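Local coordinates for protein Pcdhgc3 (Mus musculus, PDB 4ZI8) that probably mediates calcium-dependent cell adhesion and may take part in establishing and maintaining specific neuronal connections in the brain, at residues Tyr239-Glu245 and Val328-Asp334; Gly250-Val256 and Thr291-Ile296; Val281-Phe285 and Leu307-Tyr311. All coordinates share one frame; numbering follows the deposited sequence.

Interaction 1 (Tyr239-Glu245 and Val328-Asp334); sequences YRARVRE and VLVEVVD
Tyr239-Arg244 and Val328-Val333 pair residue for residue as parallel strands, their N-to-C directions 30° apart, joined by backbone bonds such as Glu331 N to Ala241 O (2.7 Å). This pairing places edge strand 238-244 beside the domain's last strand, 324-333, in one sheet of the third cadherin domain of the fragment. The face bearing Ala241, Val243, Val328, Val330 and Val332 turns to the domain interior, where Val243 CG2 meets Val330 CG1 and strand 252-259 covers Ala241 and Val330. The other face mixes charged Arg240, Arg242, Arg244 and Glu331 with Leu329 and Val333. There Arg242 can be traced outward: CB rests on Val333 CG2 (3.8 Å), CG and CD both run past Glu331 OE1, and a bend at chi3 (75°) brings the guanidinium back over its neighbours. Arg242 NE then forms a salt bridge with Glu331 OE1 (3.2 Å) at the edge of the guanidinium, while Arg242 NH2 adds a weak bond to Glu331 OE2 (3.5 Å). The guanidinium and carboxylate planes are 53° apart, so this is not a flat two-pronged pairing. Val333 CG2 covers one guanidinium face, 3.7 Å from Arg242 CZ. At the far end Glu245 CB packs on Val332 CG1 (3.6 Å), its OE2 accepts from Phe302 N, and its OE1 lies 3.2 Å from Asp334 OD1 with Glu303 also close. Glu245 and Asp334 belong to calcium sites seen in a structure of this protein, though unoccupied in this chain. Such clustered carboxylates would be expected to repel one another without a cation, consistent with acidic ligands gathered for calcium.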
# COMPACT_ATOMS: atom_id res chain seq x y z
N TYR B 239 13.43 -8.45 38.36
CA TYR B 239 14.32 -9.59 38.62
C TYR B 239 15.20 -9.31 39.85
O TYR B 239 15.70 -8.20 40.00
CB TYR B 239 15.19 -9.89 37.40
CG TYR B 239 14.44 -10.29 36.14
CD1 TYR B 239 13.85 -9.34 35.33
CD2 TYR B 239 14.35 -11.63 35.76
CE1 TYR B 239 13.18 -9.70 34.17
CE2 TYR B 239 13.69 -12.00 34.62
CZ TYR B 239 13.11 -11.04 33.82
OH TYR B 239 12.45 -11.43 32.68
N ARG B 240 15.39 -10.30 40.71
CA ARG B 240 16.24 -10.14 41.90
C ARG B 240 17.39 -11.11 41.83
O ARG B 240 17.22 -12.25 41.41
CB ARG B 240 15.46 -10.39 43.20
CG ARG B 240 14.37 -9.38 43.49
CD ARG B 240 13.59 -9.74 44.77
NE ARG B 240 12.28 -9.07 44.83
CZ ARG B 240 12.06 -7.90 45.43
NH1 ARG B 240 13.05 -7.25 46.03
NH2 ARG B 240 10.83 -7.37 45.43
N ALA B 241 18.56 -10.65 42.25
CA ALA B 241 19.72 -11.53 42.31
C ALA B 241 20.58 -11.20 43.51
O ALA B 241 20.73 -10.03 43.90
CB ALA B 241 20.54 -11.44 41.03
N ARG B 242 21.18 -12.24 44.08
CA ARG B 242 22.19 -12.06 45.11
C ARG B 242 23.51 -12.61 44.61
O ARG B 242 23.61 -13.78 44.21
CB ARG B 242 21.78 -12.75 46.41
CG ARG B 242 20.44 -12.31 46.93
CD ARG B 242 20.16 -12.96 48.25
NE ARG B 242 20.94 -12.34 49.31
CZ ARG B 242 21.52 -13.01 50.30
NH1 ARG B 242 21.43 -14.33 50.35
NH2 ARG B 242 22.19 -12.35 51.24
N VAL B 243 24.53 -11.76 44.64
CA VAL B 243 25.82 -12.09 44.09
C VAL B 243 26.88 -11.86 45.17
O VAL B 243 26.88 -10.79 45.82
CB VAL B 243 26.12 -11.23 42.84
CG1 VAL B 243 27.41 -11.68 42.19
CG2 VAL B 243 25.00 -11.34 41.83
N ARG B 244 27.76 -12.84 45.39
CA ARG B 244 28.88 -12.69 46.33
C ARG B 244 29.79 -11.58 45.86
O ARG B 244 30.04 -11.45 44.65
CB ARG B 244 29.69 -13.98 46.44
CG ARG B 244 28.88 -15.22 46.72
CD ARG B 244 29.79 -16.45 46.74
NE ARG B 244 30.95 -16.22 47.60
CZ ARG B 244 30.94 -16.36 48.92
NH1 ARG B 244 29.84 -16.74 49.54
NH2 ARG B 244 32.05 -16.13 49.61
N GLU B 245 30.33 -10.78 46.78
CA GLU B 245 31.12 -9.62 46.34
C GLU B 245 32.41 -10.04 45.63
O GLU B 245 32.97 -9.26 44.86
CB GLU B 245 31.44 -8.65 47.51
CG GLU B 245 32.39 -9.16 48.52
CD GLU B 245 32.84 -8.09 49.51
OE1 GLU B 245 33.05 -8.47 50.67
OE2 GLU B 245 33.01 -6.88 49.14
N VAL B 328 16.46 -5.09 37.28
CA VAL B 328 17.16 -6.14 37.99
C VAL B 328 17.75 -5.55 39.27
O VAL B 328 18.50 -4.59 39.20
CB VAL B 328 18.28 -6.75 37.16
CG1 VAL B 328 18.83 -7.98 37.85
CG2 VAL B 328 17.76 -7.07 35.77
N LEU B 329 17.38 -6.10 40.41
CA LEU B 329 17.95 -5.71 41.70
C LEU B 329 19.06 -6.68 42.03
O LEU B 329 18.80 -7.84 42.28
CB LEU B 329 16.89 -5.72 42.79
CG LEU B 329 15.79 -4.68 42.63
CD1 LEU B 329 14.70 -4.84 43.69
CD2 LEU B 329 16.43 -3.31 42.72
N VAL B 330 20.30 -6.20 42.01
CA VAL B 330 21.45 -7.04 42.34
C VAL B 330 21.94 -6.71 43.75
O VAL B 330 22.49 -5.63 43.99
CB VAL B 330 22.62 -6.85 41.35
CG1 VAL B 330 23.80 -7.74 41.75
CG2 VAL B 330 22.17 -7.17 39.95
N GLU B 331 21.67 -7.63 44.66
CA GLU B 331 22.13 -7.51 46.05
C GLU B 331 23.52 -8.11 46.18
O GLU B 331 23.74 -9.26 45.83
CB GLU B 331 21.16 -8.21 47.01
CG GLU B 331 21.63 -8.15 48.46
CD GLU B 331 20.75 -8.95 49.41
OE1 GLU B 331 19.67 -9.41 48.97
OE2 GLU B 331 21.15 -9.12 50.59
N VAL B 332 24.46 -7.30 46.64
CA VAL B 332 25.82 -7.75 46.86
C VAL B 332 25.95 -8.40 48.24
O VAL B 332 25.58 -7.79 49.25
CB VAL B 332 26.82 -6.59 46.78
CG1 VAL B 332 28.23 -7.11 46.94
CG2 VAL B 332 26.66 -5.84 45.45
N VAL B 333 26.48 -9.62 48.27
CA VAL B 333 26.58 -10.40 49.49
C VAL B 333 28.00 -10.36 50.06
O VAL B 333 28.98 -10.62 49.36
CB VAL B 333 26.16 -11.84 49.24
CG1 VAL B 333 26.30 -12.63 50.51
CG2 VAL B 333 24.72 -11.89 48.73
N ASP B 334 28.10 -10.01 51.33
CA ASP B 334 29.39 -9.85 51.97
C ASP B 334 30.07 -11.20 52.01
O ASP B 334 29.44 -12.21 52.36
CB ASP B 334 29.21 -9.25 53.36
CG ASP B 334 30.53 -9.04 54.11
OD1 ASP B 334 31.62 -9.07 53.52
OD2 ASP B 334 30.47 -8.82 55.34
OXT ASP B 334 31.24 -11.31 51.65

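Interaction 2 (Gly250-Val256 and Thr291-Ile296); sequences GTRVAQV and TGVLTI
Gly250-Val256 and Thr291-Ile296 run antiparallel, with the axes of strands 252-255 and 293-296 at 163°, and their register slips by one residue between Arg252 and Ala254. The slip is a classic beta bulge in a sheet of the third cadherin domain: Val253 N (2.7 Å) and Ala254 N (3.3 Å) both donate to Leu294 O, so one carbonyl serves two successive amides. Regular pairing resumes beyond it, where Leu294 N reaches Ala254 O.

The bulge leaves Val253 facing the partner strand. Val253 CG1 touches Leu294 CD2 (3.8 Å), while Val253 CG2, placed beside the backbone N by a chi1 of 177°, meets Ile296 CD1 (3.7 Å). Val330 and Ala241, of the facing sheet, cover Val253 further. On the outer face Gln255 stretches along the partner strand: its CG and CD pass Val293 CG2, and NE2 gives an almost straight bond (172°) to Thr291 O (2.9 Å). That oxygen lies in the amide plane of Gln255, although the donor is tilted from the carbonyl plane of Thr291. Gly292 has positive phi, and a side chain on it would run into Val256 O. The strand's entry is shaped by an ST turn, in which Thr291 OG1 accepts from Val293 N. One water donates to both Val256 O (2.6 Å) and Thr291 O (2.8 Å), bridging the two carbonyls.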
# COMPACT_ATOMS: atom_id res chain seq x y z
N GLY B 250 32.19 -12.51 34.36
CA GLY B 250 31.59 -13.62 33.67
C GLY B 250 30.51 -14.28 34.49
O GLY B 250 29.68 -15.04 33.96
N THR B 251 30.50 -14.00 35.79
CA THR B 251 29.49 -14.59 36.67
C THR B 251 28.09 -14.22 36.18
O THR B 251 27.79 -13.05 35.98
CB THR B 251 29.65 -14.14 38.13
OG1 THR B 251 30.91 -14.60 38.62
CG2 THR B 251 28.56 -14.74 38.98
N ARG B 252 27.24 -15.23 35.96
CA ARG B 252 25.86 -15.00 35.53
C ARG B 252 25.08 -14.37 36.67
O ARG B 252 25.06 -14.90 37.78
CB ARG B 252 25.22 -16.31 35.09
CG ARG B 252 23.70 -16.28 35.00
CD ARG B 252 23.21 -17.51 34.28
NE ARG B 252 21.76 -17.58 34.22
CZ ARG B 252 21.09 -18.34 33.37
NH1 ARG B 252 21.75 -19.08 32.49
NH2 ARG B 252 19.77 -18.35 33.39
N VAL B 253 24.44 -13.24 36.40
CA VAL B 253 23.64 -12.53 37.40
C VAL B 253 22.16 -12.85 37.21
O VAL B 253 21.46 -13.21 38.15
CB VAL B 253 23.85 -11.02 37.31
CG1 VAL B 253 22.96 -10.30 38.31
CG2 VAL B 253 25.28 -10.70 37.58
N ALA B 254 21.68 -12.71 35.99
CA ALA B 254 20.27 -12.91 35.71
C ALA B 254 20.11 -13.13 34.22
O ALA B 254 21.00 -12.75 33.45
CB ALA B 254 19.44 -11.71 36.18
N GLN B 255 19.01 -13.75 33.81
CA GLN B 255 18.61 -13.69 32.41
C GLN B 255 17.20 -13.10 32.29
O GLN B 255 16.23 -13.65 32.82
CB GLN B 255 18.67 -15.07 31.75
CG GLN B 255 18.33 -15.04 30.26
CD GLN B 255 18.53 -16.39 29.60
OE1 GLN B 255 18.43 -17.43 30.24
NE2 GLN B 255 18.82 -16.36 28.30
N VAL B 256 17.07 -11.97 31.59
CA VAL B 256 15.76 -11.37 31.42
C VAL B 256 15.15 -11.86 30.09
O VAL B 256 15.87 -12.26 29.17
CB VAL B 256 15.84 -9.85 31.46
CG1 VAL B 256 16.54 -9.40 32.77
CG2 VAL B 256 16.60 -9.32 30.24
N THR B 291 20.62 -12.68 24.13
CA THR B 291 20.12 -13.65 25.08
C THR B 291 19.54 -13.03 26.33
O THR B 291 18.85 -13.72 27.08
CB THR B 291 21.19 -14.61 25.53
OG1 THR B 291 22.16 -13.89 26.28
CG2 THR B 291 21.84 -15.28 24.33
N GLY B 292 19.81 -11.75 26.57
CA GLY B 292 19.32 -11.11 27.78
C GLY B 292 20.04 -11.56 29.05
O GLY B 292 19.61 -11.29 30.18
N VAL B 293 21.16 -12.24 28.89
CA VAL B 293 21.96 -12.65 30.04
C VAL B 293 22.82 -11.49 30.57
O VAL B 293 23.63 -10.90 29.85
CB VAL B 293 22.83 -13.86 29.68
CG1 VAL B 293 23.80 -14.18 30.83
CG2 VAL B 293 21.94 -15.06 29.37
N LEU B 294 22.60 -11.16 31.84
CA LEU B 294 23.37 -10.15 32.54
C LEU B 294 24.47 -10.82 33.34
O LEU B 294 24.20 -11.77 34.10
CB LEU B 294 22.45 -9.34 33.45
CG LEU B 294 23.05 -8.22 34.30
CD1 LEU B 294 23.36 -7.00 33.44
CD2 LEU B 294 22.10 -7.89 35.45
N THR B 295 25.71 -10.36 33.16
CA THR B 295 26.87 -10.94 33.84
C THR B 295 27.65 -9.86 34.62
O THR B 295 27.52 -8.66 34.35
CB THR B 295 27.85 -11.63 32.86
OG1 THR B 295 28.12 -10.76 31.76
CG2 THR B 295 27.30 -12.93 32.32
N ILE B 296 28.48 -10.30 35.55
CA ILE B 296 29.43 -9.40 36.20
C ILE B 296 30.52 -9.06 35.23
O ILE B 296 31.05 -9.94 34.54
CB ILE B 296 30.03 -10.02 37.46
CG1 ILE B 296 28.91 -10.27 38.46
CG2 ILE B 296 31.14 -9.12 38.05
CD1 ILE B 296 28.25 -8.96 38.95
O HOH W 1 16.08 -14.18 27.47

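Interaction 3 (Val281-Phe285 and Leu307-Tyr311); sequences VRELF and LHEIY
Ile310 CD1 sits squarely over the Phe285 ring, 3.5 Å from the centroid and 12° off the ring normal, a CH-pi contact. A second joins Leu284 to His308: Leu284 CD2 is held over one face of the imidazole, offset toward the rim and 3.3 Å from His308 CE1. The two rings themselves meet edge to face, the edge of Phe285 directed at the face of His308, with centroids 5.6 Å apart and planes at 75°. At the start of the helix Val281 CG2 touches Ile310 CG2 (4.0 Å). All are apolar, CH-pi or aromatic contacts. They cross the cadherin beta sandwich, because helix 281-284 leads directly into strand 285-287 of one sheet, whereas strand 307-316 belongs to the other. Behind this first shell, Leu284 CG covers the Phe285 face opposite Ile310, so the ring is sandwiched between two aliphatic groups and its tilt is fixed. Leu284 reaches both rings with CG trans to its backbone N (chi1 -179°), which carries CD2 on to His308. Were an alanine at Phe285, Ile310 CD1 and the His308 face would probably lose their aromatic partner, and a gap would be likely to open between the sheets. The backbone bond from Phe285 N to Val281 O (2.8 Å) closes the single helical turn and sets where the ring emerges. Further out, Leu294 and Ile296 flank Phe285, Phe273 packs on both Phe285 and Ile310, and Val332 and Leu300 lie against His308.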
# COMPACT_ATOMS: atom_id res chain seq x y z
N VAL B 281 27.11 1.55 34.98
CA VAL B 281 26.43 0.27 34.88
C VAL B 281 27.12 -0.59 33.81
O VAL B 281 27.26 -1.81 33.99
CB VAL B 281 24.90 0.42 34.58
CG1 VAL B 281 24.67 1.27 33.34
CG2 VAL B 281 24.26 -0.93 34.42
N ARG B 282 27.58 0.04 32.74
CA ARG B 282 28.23 -0.64 31.62
C ARG B 282 29.62 -1.10 31.95
O ARG B 282 30.18 -1.96 31.25
CB ARG B 282 28.29 0.27 30.40
CG ARG B 282 26.99 0.34 29.64
CD ARG B 282 27.04 1.31 28.47
NE ARG B 282 25.78 1.30 27.74
CZ ARG B 282 24.69 1.98 28.10
NH1 ARG B 282 24.69 2.75 29.19
NH2 ARG B 282 23.59 1.89 27.35
N GLU B 283 30.21 -0.51 32.99
CA GLU B 283 31.53 -0.90 33.40
C GLU B 283 31.46 -2.02 34.42
O GLU B 283 32.37 -2.83 34.53
CB GLU B 283 32.27 0.32 33.96
CG GLU B 283 32.48 1.42 32.92
CD GLU B 283 33.51 1.04 31.87
OE1 GLU B 283 34.09 -0.06 32.00
OE2 GLU B 283 33.75 1.82 30.92
N LEU B 284 30.37 -2.08 35.17
CA LEU B 284 30.26 -3.07 36.23
C LEU B 284 29.55 -4.33 35.74
O LEU B 284 29.86 -5.44 36.20
CB LEU B 284 29.52 -2.46 37.42
CG LEU B 284 29.34 -3.39 38.62
CD1 LEU B 284 30.69 -3.98 39.07
CD2 LEU B 284 28.69 -2.63 39.78
N PHE B 285 28.61 -4.17 34.81
CA PHE B 285 27.85 -5.29 34.29
C PHE B 285 28.00 -5.40 32.77
O PHE B 285 28.41 -4.45 32.10
CB PHE B 285 26.37 -5.16 34.67
CG PHE B 285 26.14 -5.17 36.14
CD1 PHE B 285 26.10 -6.36 36.85
CD2 PHE B 285 25.98 -3.97 36.84
CE1 PHE B 285 25.90 -6.37 38.22
CE2 PHE B 285 25.78 -3.96 38.21
CZ PHE B 285 25.75 -5.16 38.91
N LEU B 307 23.68 -2.69 46.97
CA LEU B 307 22.57 -2.98 46.10
C LEU B 307 22.71 -2.20 44.80
O LEU B 307 22.90 -0.98 44.84
CB LEU B 307 21.25 -2.65 46.79
CG LEU B 307 20.00 -2.82 45.91
CD1 LEU B 307 19.78 -4.26 45.44
CD2 LEU B 307 18.75 -2.28 46.60
N HIS B 308 22.63 -2.89 43.67
CA HIS B 308 22.64 -2.23 42.37
C HIS B 308 21.27 -2.37 41.72
O HIS B 308 20.69 -3.46 41.74
CB HIS B 308 23.74 -2.82 41.47
CG HIS B 308 25.12 -2.69 42.03
ND1 HIS B 308 25.88 -1.54 41.89
CD2 HIS B 308 25.88 -3.55 42.75
CE1 HIS B 308 27.04 -1.70 42.51
NE2 HIS B 308 27.06 -2.92 43.03
N GLU B 309 20.73 -1.27 41.19
CA GLU B 309 19.48 -1.28 40.43
C GLU B 309 19.78 -1.14 38.95
O GLU B 309 20.26 -0.11 38.52
CB GLU B 309 18.56 -0.14 40.84
CG GLU B 309 17.96 -0.24 42.20
CD GLU B 309 16.68 0.58 42.32
OE1 GLU B 309 15.89 0.63 41.33
OE2 GLU B 309 16.47 1.17 43.41
N ILE B 310 19.49 -2.16 38.16
CA ILE B 310 19.81 -2.12 36.76
C ILE B 310 18.55 -2.18 35.90
O ILE B 310 17.76 -3.10 36.02
CB ILE B 310 20.70 -3.28 36.37
CG1 ILE B 310 21.95 -3.30 37.24
CG2 ILE B 310 21.04 -3.22 34.88
CD1 ILE B 310 22.47 -4.67 37.34
N TYR B 311 18.37 -1.21 35.03
CA TYR B 311 17.20 -1.23 34.17
C TYR B 311 17.61 -1.76 32.80
O TYR B 311 18.65 -1.37 32.24
CB TYR B 311 16.55 0.14 34.04
CG TYR B 311 15.88 0.63 35.28
CD1 TYR B 311 16.62 1.15 36.33
CD2 TYR B 311 14.50 0.59 35.41
CE1 TYR B 311 16.01 1.62 37.48
CE2 TYR B 311 13.88 1.06 36.55
CZ TYR B 311 14.64 1.57 37.58
OH TYR B 311 14.04 2.05 38.73

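All three contacts lie in the third cadherin domain, and they divide its sandwich between them. Interaction 1 is a strand pairing in one sheet, interaction 2 an antiparallel pairing in the other, and interaction 3 joins the two across the interior. Interactions 1 and 3 share a sheet, where strands 324-333 and 307-316 are neighbours, Val328 N lying 2.7 Å from Ile310 O; interaction 2 meets interaction 3 where Ile296 CD1 packs on Phe285 CE1 (3.6 Å). Both pairings have an apolar interior face and a more polar outer one, bonded across by a salt bridge in interaction 1, amide-to-carbonyl in interaction 2. Interaction 3, with Phe285 and Ile310 buried, relies on aliphatic and aromatic contacts instead.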